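Local atomic coordinates of soluble lytic murein transglycosylase (PDB entry 5OHU), a protein that probably cleaves the glycan strands of bacterial peptidoglycan as a lytic transglycosylase, turning over the cell wall from chain ends and from within. Residues Q564-A572 with Q629-F639. Numbering follows the deposited sequence.
Sequences QFNGNRVLA and QPIVDWHERYF
R569 and E636 meet side-on and almost coplanar, NE giving its hydrogen to OE1 (2.8 Å) and NH2 to OE2 (2.9 Å), each on the syn lone pair of its carboxylate oxygen. A bend at chi3 (-34°) curls the arginine chain round OE1, and the backbone N of R569 donates to the same oxygen from above the carboxylate plane. OE2 is likewise doubly held: besides R569 NH2 it accepts from D633 N at 2.7 Å in a nearly straight bond, within a turn closed by E636 N to D633 O. Four donors thus grip one buried carboxylate. NH2 further donates to I631 O, rather long at 3.3 Å, while a water that accepts from NH1 bridges to the same carbonyl. The Q629 amide stacks over one guanidinium face, and D633 contributes only a long salt bridge, its OD2 well out of the guanidinium plane and no N-H pointing at it. At the start of helix 569-578, N568 is the N-cap: its OD1 accepts from L571 N and, weakly, V570 N, and its ND2 lies 3.2 Å from F639 CD2, amide and ring roughly perpendicular. L571 slides its CD2 off-centre over the F639 ring in a CH-pi contact, and V570 CG2 touches V632 CG1. On the outer side H635 NE2 donates to G567 O (2.9 Å, 171°), in its ring plane but from above the carbonyl plane. L615 and A618 of helix 605-624 also pack on R569, and W598 meets F639 edge-to-face. The C-terminal tail is thereby fastened across the first turn of helix 569-578 in the lysozyme-like SLT domain; with so many donors on its oxygens and an arginine alongside, E636 is probably stabilised as the carboxylate, its burial paid for by charge pairing and backbone N-H groups.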
ATOM      1  N   GLN A 564      27.937  -0.141   9.708  1.00 19.37           N
ATOM      2  CA  GLN A 564      27.342  -0.657  10.931  1.00 20.89           C
ATOM      3  C   GLN A 564      26.959  -2.132  10.801  1.00 29.15           C
ATOM      4  O   GLN A 564      26.961  -2.848  11.806  1.00 27.33           O
ATOM      5  CB  GLN A 564      26.139   0.209  11.300  1.00 17.41           C
ATOM      6  CG  GLN A 564      25.241  -0.359  12.353  1.00 30.59           C
ATOM      7  CD  GLN A 564      24.197   0.633  12.821  1.00 47.31           C
ATOM      8  OE1 GLN A 564      23.919   1.630  12.148  1.00 55.30           O
ATOM      9  NE2 GLN A 564      23.608   0.362  13.978  1.00 50.72           N
ATOM     10  N   PHE A 565      26.681  -2.614   9.586  1.00 19.06           N
ATOM     11  CA  PHE A 565      26.382  -4.020   9.335  1.00 16.25           C
ATOM     12  C   PHE A 565      27.473  -4.672   8.500  1.00 18.00           C
ATOM     13  O   PHE A 565      27.203  -5.468   7.589  1.00 20.80           O
ATOM     14  CB  PHE A 565      25.008  -4.170   8.679  1.00 11.78           C
ATOM     15  CG  PHE A 565      23.885  -3.895   9.630  1.00 23.23           C
ATOM     16  CD1 PHE A 565      23.475  -4.871  10.539  1.00 16.99           C
ATOM     17  CD2 PHE A 565      23.290  -2.647   9.674  1.00 18.34           C
ATOM     18  CE1 PHE A 565      22.466  -4.633  11.441  1.00 17.84           C
ATOM     19  CE2 PHE A 565      22.279  -2.392  10.587  1.00 24.46           C
ATOM     20  CZ  PHE A 565      21.858  -3.401  11.479  1.00 11.71           C
ATOM     21  N   ASN A 566      28.717  -4.298   8.791  1.00 21.39           N
ATOM     22  CA  ASN A 566      29.915  -4.942   8.248  1.00 28.53           C
ATOM     23  C   ASN A 566      29.928  -4.948   6.722  1.00 23.86           C
ATOM     24  O   ASN A 566      30.418  -5.884   6.097  1.00 21.67           O
ATOM     25  CB  ASN A 566      30.070  -6.352   8.812  1.00 31.15           C
ATOM     26  CG  ASN A 566      30.142  -6.345  10.331  1.00 48.00           C
ATOM     27  OD1 ASN A 566      30.923  -5.597  10.916  1.00 50.84           O
ATOM     28  ND2 ASN A 566      29.292  -7.139  10.975  1.00 51.15           N
ATOM     29  N   GLY A 567      29.417  -3.877   6.116  1.00 24.20           N
ATOM     30  CA  GLY A 567      29.450  -3.750   4.674  1.00 19.03           C
ATOM     31  C   GLY A 567      28.538  -4.701   3.942  1.00 21.15           C
ATOM     32  O   GLY A 567      28.753  -4.963   2.756  1.00 15.09           O
ATOM     33  N   ASN A 568      27.528  -5.241   4.627  1.00 12.89           N
ATOM     34  CA  ASN A 568      26.602  -6.198   4.034  1.00 15.12           C
ATOM     35  C   ASN A 568      25.381  -5.421   3.533  1.00 12.23           C
ATOM     36  O   ASN A 568      24.645  -4.842   4.334  1.00 17.67           O
ATOM     37  CB  ASN A 568      26.215  -7.261   5.067  1.00 11.67           C
ATOM     38  CG  ASN A 568      25.227  -8.295   4.523  1.00 17.83           C
ATOM     39  OD1 ASN A 568      24.266  -7.960   3.828  1.00 16.54           O
ATOM     40  ND2 ASN A 568      25.427  -9.555   4.900  1.00 11.23           N
ATOM     41  N   ARG A 569      25.160  -5.442   2.216  1.00 15.51           N
ATOM     42  CA  ARG A 569      24.112  -4.637   1.588  1.00 12.66           C
ATOM     43  C   ARG A 569      22.722  -5.163   1.917  1.00 12.38           C
ATOM     44  O   ARG A 569      21.759  -4.385   1.954  1.00 15.61           O
ATOM     45  CB  ARG A 569      24.304  -4.608   0.062  1.00 13.00           C
ATOM     46  CG  ARG A 569      25.440  -3.727  -0.497  1.00 13.43           C
ATOM     47  CD  ARG A 569      25.623  -4.062  -1.993  1.00 13.73           C
ATOM     48  NE  ARG A 569      25.360  -5.488  -2.241  1.00 13.44           N
ATOM     49  CZ  ARG A 569      24.572  -5.956  -3.195  1.00 15.92           C
ATOM     50  NH1 ARG A 569      23.903  -5.105  -3.971  1.00 13.85           N
ATOM     51  NH2 ARG A 569      24.405  -7.271  -3.312  1.00 13.26           N
ATOM     52  N   VAL A 570      22.586  -6.474   2.116  1.00 16.06           N
ATOM     53  CA  VAL A 570      21.293  -7.038   2.501  1.00 13.30           C
ATOM     54  C   VAL A 570      20.830  -6.459   3.833  1.00 16.85           C
ATOM     55  O   VAL A 570      19.699  -5.976   3.968  1.00 11.68           O
ATOM     56  CB  VAL A 570      21.370  -8.571   2.573  1.00 15.09           C
ATOM     57  CG1 VAL A 570      19.995  -9.139   2.907  1.00 11.36           C
ATOM     58  CG2 VAL A 570      21.893  -9.152   1.260  1.00 14.30           C
ATOM     59  N   LEU A 571      21.691  -6.528   4.845  1.00 13.13           N
ATOM     60  CA  LEU A 571      21.327  -6.000   6.151  1.00 13.81           C
ATOM     61  C   LEU A 571      21.193  -4.482   6.115  1.00 16.11           C
ATOM     62  O   LEU A 571      20.245  -3.916   6.674  1.00 13.82           O
ATOM     63  CB  LEU A 571      22.372  -6.422   7.175  1.00 11.30           C
ATOM     64  CG  LEU A 571      22.554  -7.934   7.279  1.00 21.59           C
ATOM     65  CD1 LEU A 571      23.759  -8.260   8.175  1.00 21.22           C
ATOM     66  CD2 LEU A 571      21.280  -8.563   7.836  1.00 15.35           C
ATOM     67  N   ALA A 572      22.145  -3.803   5.468  1.00 13.30           N
ATOM     68  CA  ALA A 572      22.106  -2.344   5.438  1.00 12.83           C
ATOM     69  C   ALA A 572      20.861  -1.837   4.708  1.00 15.18           C
ATOM     70  O   ALA A 572      20.261  -0.839   5.118  1.00 19.88           O
ATOM     71  CB  ALA A 572      23.374  -1.795   4.790  1.00 12.71           C
ATOM     72  N   GLN A 629      27.119  -6.406 -10.901  1.00 24.72           N
ATOM     73  CA  GLN A 629      26.707  -6.578  -9.512  1.00 18.51           C
ATOM     74  C   GLN A 629      25.927  -7.881  -9.440  1.00 18.26           C
ATOM     75  O   GLN A 629      24.816  -7.970  -9.993  1.00 21.48           O
ATOM     76  CB  GLN A 629      25.851  -5.386  -9.068  1.00 19.45           C
ATOM     77  CG  GLN A 629      25.289  -5.439  -7.654  1.00 21.92           C
ATOM     78  CD  GLN A 629      26.339  -5.683  -6.593  1.00 20.61           C
ATOM     79  OE1 GLN A 629      26.486  -6.790  -6.065  1.00 20.25           O
ATOM     80  NE2 GLN A 629      27.064  -4.638  -6.261  1.00 14.92           N
ATOM     81  N   PRO A 630      26.465  -8.921  -8.827  1.00 15.27           N
ATOM     82  CA  PRO A 630      25.671 -10.126  -8.590  1.00 14.41           C
ATOM     83  C   PRO A 630      24.556  -9.823  -7.592  1.00 14.06           C
ATOM     84  O   PRO A 630      24.631  -8.862  -6.821  1.00 17.63           O
ATOM     85  CB  PRO A 630      26.685 -11.112  -7.993  1.00 15.76           C
ATOM     86  CG  PRO A 630      27.832 -10.274  -7.504  1.00 22.82           C
ATOM     87  CD  PRO A 630      27.826  -9.000  -8.280  1.00 14.69           C
ATOM     88  N   ILE A 631      23.533 -10.686  -7.564  1.00 13.85           N
ATOM     89  CA  ILE A 631      22.386 -10.420  -6.691  1.00 14.51           C
ATOM     90  C   ILE A 631      22.826 -10.294  -5.228  1.00 15.35           C
ATOM     91  O   ILE A 631      22.276  -9.483  -4.473  1.00 15.53           O
ATOM     92  CB  ILE A 631      21.298 -11.492  -6.880  1.00 13.42           C
ATOM     93  CG1 ILE A 631      20.023 -11.108  -6.092  1.00 14.72           C
ATOM     94  CG2 ILE A 631      21.791 -12.887  -6.472  1.00 13.15           C
ATOM     95  CD1 ILE A 631      19.258  -9.936  -6.703  1.00 13.49           C
ATOM     96  N   VAL A 632      23.810 -11.099  -4.796  1.00 14.05           N
ATOM     97  CA  VAL A 632      24.523 -10.867  -3.544  1.00 12.72           C
ATOM     98  C   VAL A 632      25.999 -11.159  -3.761  1.00 13.91           C
ATOM     99  O   VAL A 632      26.387 -11.985  -4.591  1.00 18.87           O
ATOM    100  CB  VAL A 632      24.019 -11.720  -2.359  1.00 19.37           C
ATOM    101  CG1 VAL A 632      22.711 -11.161  -1.794  1.00 25.02           C
ATOM    102  CG2 VAL A 632      23.898 -13.171  -2.786  1.00 14.50           C
ATOM    103  N   ASP A 633      26.817 -10.490  -2.975  1.00 13.87           N
ATOM    104  CA  ASP A 633      28.256 -10.677  -3.024  1.00 12.86           C
ATOM    105  C   ASP A 633      28.676 -11.870  -2.172  1.00 12.47           C
ATOM    106  O   ASP A 633      27.943 -12.317  -1.286  1.00 12.57           O
ATOM    107  CB  ASP A 633      28.954  -9.396  -2.567  1.00 15.68           C
ATOM    108  CG  ASP A 633      28.886  -8.311  -3.625  1.00 26.76           C
ATOM    109  OD1 ASP A 633      29.158  -8.620  -4.812  1.00 32.25           O
ATOM    110  OD2 ASP A 633      28.547  -7.168  -3.282  1.00 27.57           O
ATOM    111  N   TRP A 634      29.872 -12.395  -2.473  1.00 16.49           N
ATOM    112  CA  TRP A 634      30.416 -13.526  -1.717  1.00 14.57           C
ATOM    113  C   TRP A 634      30.313 -13.293  -0.226  1.00 11.91           C
ATOM    114  O   TRP A 634      29.889 -14.183   0.519  1.00 13.90           O
ATOM    115  CB  TRP A 634      31.885 -13.769  -2.065  1.00 12.38           C
ATOM    116  CG  TRP A 634      32.137 -14.083  -3.468  1.00 18.73           C
ATOM    117  CD1 TRP A 634      32.913 -13.371  -4.344  1.00 13.14           C
ATOM    118  CD2 TRP A 634      31.644 -15.214  -4.188  1.00 12.73           C
ATOM    119  NE1 TRP A 634      32.909 -13.968  -5.572  1.00 16.56           N
ATOM    120  CE2 TRP A 634      32.147 -15.109  -5.509  1.00 14.57           C
ATOM    121  CE3 TRP A 634      30.816 -16.298  -3.850  1.00 15.20           C
ATOM    122  CZ2 TRP A 634      31.851 -16.052  -6.502  1.00 16.56           C
ATOM    123  CZ3 TRP A 634      30.513 -17.246  -4.835  1.00 21.76           C
ATOM    124  CH2 TRP A 634      31.037 -17.113  -6.153  1.00 16.89           C
ATOM    125  N   HIS A 635      30.685 -12.103   0.236  1.00 12.02           N
ATOM    126  CA  HIS A 635      30.709 -11.910   1.678  1.00 11.75           C
ATOM    127  C   HIS A 635      29.327 -11.737   2.282  1.00 11.94           C
ATOM    128  O   HIS A 635      29.222 -11.667   3.507  1.00 12.25           O
ATOM    129  CB  HIS A 635      31.572 -10.711   2.058  1.00 11.95           C
ATOM    130  CG  HIS A 635      30.967  -9.386   1.721  1.00 22.02           C
ATOM    131  ND1 HIS A 635      31.058  -8.822   0.463  1.00 20.38           N
ATOM    132  CD2 HIS A 635      30.305  -8.488   2.491  1.00 16.17           C
ATOM    133  CE1 HIS A 635      30.466  -7.637   0.470  1.00 20.19           C
ATOM    134  NE2 HIS A 635      30.002  -7.411   1.688  1.00 21.42           N
ATOM    135  N   GLU A 636      28.278 -11.669   1.462  1.00 16.30           N
ATOM    136  CA  GLU A 636      26.912 -11.481   1.938  1.00 14.37           C
ATOM    137  C   GLU A 636      26.110 -12.777   2.024  1.00 15.68           C
ATOM    138  O   GLU A 636      25.020 -12.771   2.603  1.00 15.45           O
ATOM    139  CB  GLU A 636      26.182 -10.493   1.015  1.00 12.44           C
ATOM    140  CG  GLU A 636      26.818  -9.113   0.951  1.00 18.98           C
ATOM    141  CD  GLU A 636      26.222  -8.226  -0.149  1.00 24.54           C
ATOM    142  OE1 GLU A 636      26.298  -6.982  -0.004  1.00 15.36           O
ATOM    143  OE2 GLU A 636      25.693  -8.787  -1.152  1.00 16.52           O
ATOM    144  N   ARG A 637      26.619 -13.889   1.481  1.00 11.27           N
ATOM    145  CA  ARG A 637      25.786 -15.078   1.324  1.00 16.96           C
ATOM    146  C   ARG A 637      25.422 -15.733   2.660  1.00 24.45           C
ATOM    147  O   ARG A 637      24.410 -16.437   2.734  1.00 14.70           O
ATOM    148  CB  ARG A 637      26.485 -16.071   0.394  1.00 11.26           C
ATOM    149  CG  ARG A 637      26.913 -15.420  -0.914  1.00 18.88           C
ATOM    150  CD  ARG A 637      27.432 -16.405  -1.944  1.00 18.42           C
ATOM    151  NE  ARG A 637      26.361 -17.257  -2.417  1.00 29.51           N
ATOM    152  CZ  ARG A 637      25.742 -17.122  -3.589  1.00 27.57           C
ATOM    153  NH1 ARG A 637      26.096 -16.167  -4.433  1.00 25.15           N
ATOM    154  NH2 ARG A 637      24.764 -17.953  -3.910  1.00 33.54           N
ATOM    155  N   TYR A 638      26.238 -15.547   3.704  1.00 10.68           N
ATOM    156  CA  TYR A 638      25.934 -16.011   5.054  1.00 22.48           C
ATOM    157  C   TYR A 638      26.250 -14.904   6.044  1.00 18.60           C
ATOM    158  O   TYR A 638      27.159 -14.099   5.820  1.00 24.76           O
ATOM    159  CB  TYR A 638      26.756 -17.229   5.499  1.00 21.18           C
ATOM    160  CG  TYR A 638      26.485 -18.509   4.783  1.00 19.69           C
ATOM    161  CD1 TYR A 638      25.389 -19.277   5.115  1.00 16.42           C
ATOM    162  CD2 TYR A 638      27.346 -18.973   3.789  1.00 10.44           C
ATOM    163  CE1 TYR A 638      25.128 -20.461   4.455  1.00 23.98           C
ATOM    164  CE2 TYR A 638      27.097 -20.153   3.136  1.00 19.51           C
ATOM    165  CZ  TYR A 638      25.981 -20.900   3.486  1.00 25.08           C
ATOM    166  OH  TYR A 638      25.700 -22.087   2.849  1.00 29.70           O
ATOM    167  N   PHE A 639      25.513 -14.893   7.151  1.00 20.10           N
ATOM    168  CA  PHE A 639      25.801 -13.980   8.247  1.00 36.03           C
ATOM    169  C   PHE A 639      25.151 -14.490   9.528  1.00 45.54           C
ATOM    170  O   PHE A 639      24.150 -15.217   9.496  1.00 32.58           O
ATOM    171  CB  PHE A 639      25.352 -12.543   7.942  1.00 39.45           C
ATOM    172  CG  PHE A 639      24.052 -12.432   7.191  1.00 30.93           C
ATOM    173  CD1 PHE A 639      22.846 -12.416   7.865  1.00 25.80           C
ATOM    174  CD2 PHE A 639      24.046 -12.289   5.812  1.00 28.34           C
ATOM    175  CE1 PHE A 639      21.660 -12.282   7.183  1.00 27.02           C
ATOM    176  CE2 PHE A 639      22.865 -12.156   5.125  1.00 27.26           C
ATOM    177  CZ  PHE A 639      21.667 -12.151   5.813  1.00 26.06           C
TER
HETATM  178  O   HOH W   1      22.429  -6.632  -5.743  1.00 14.90           O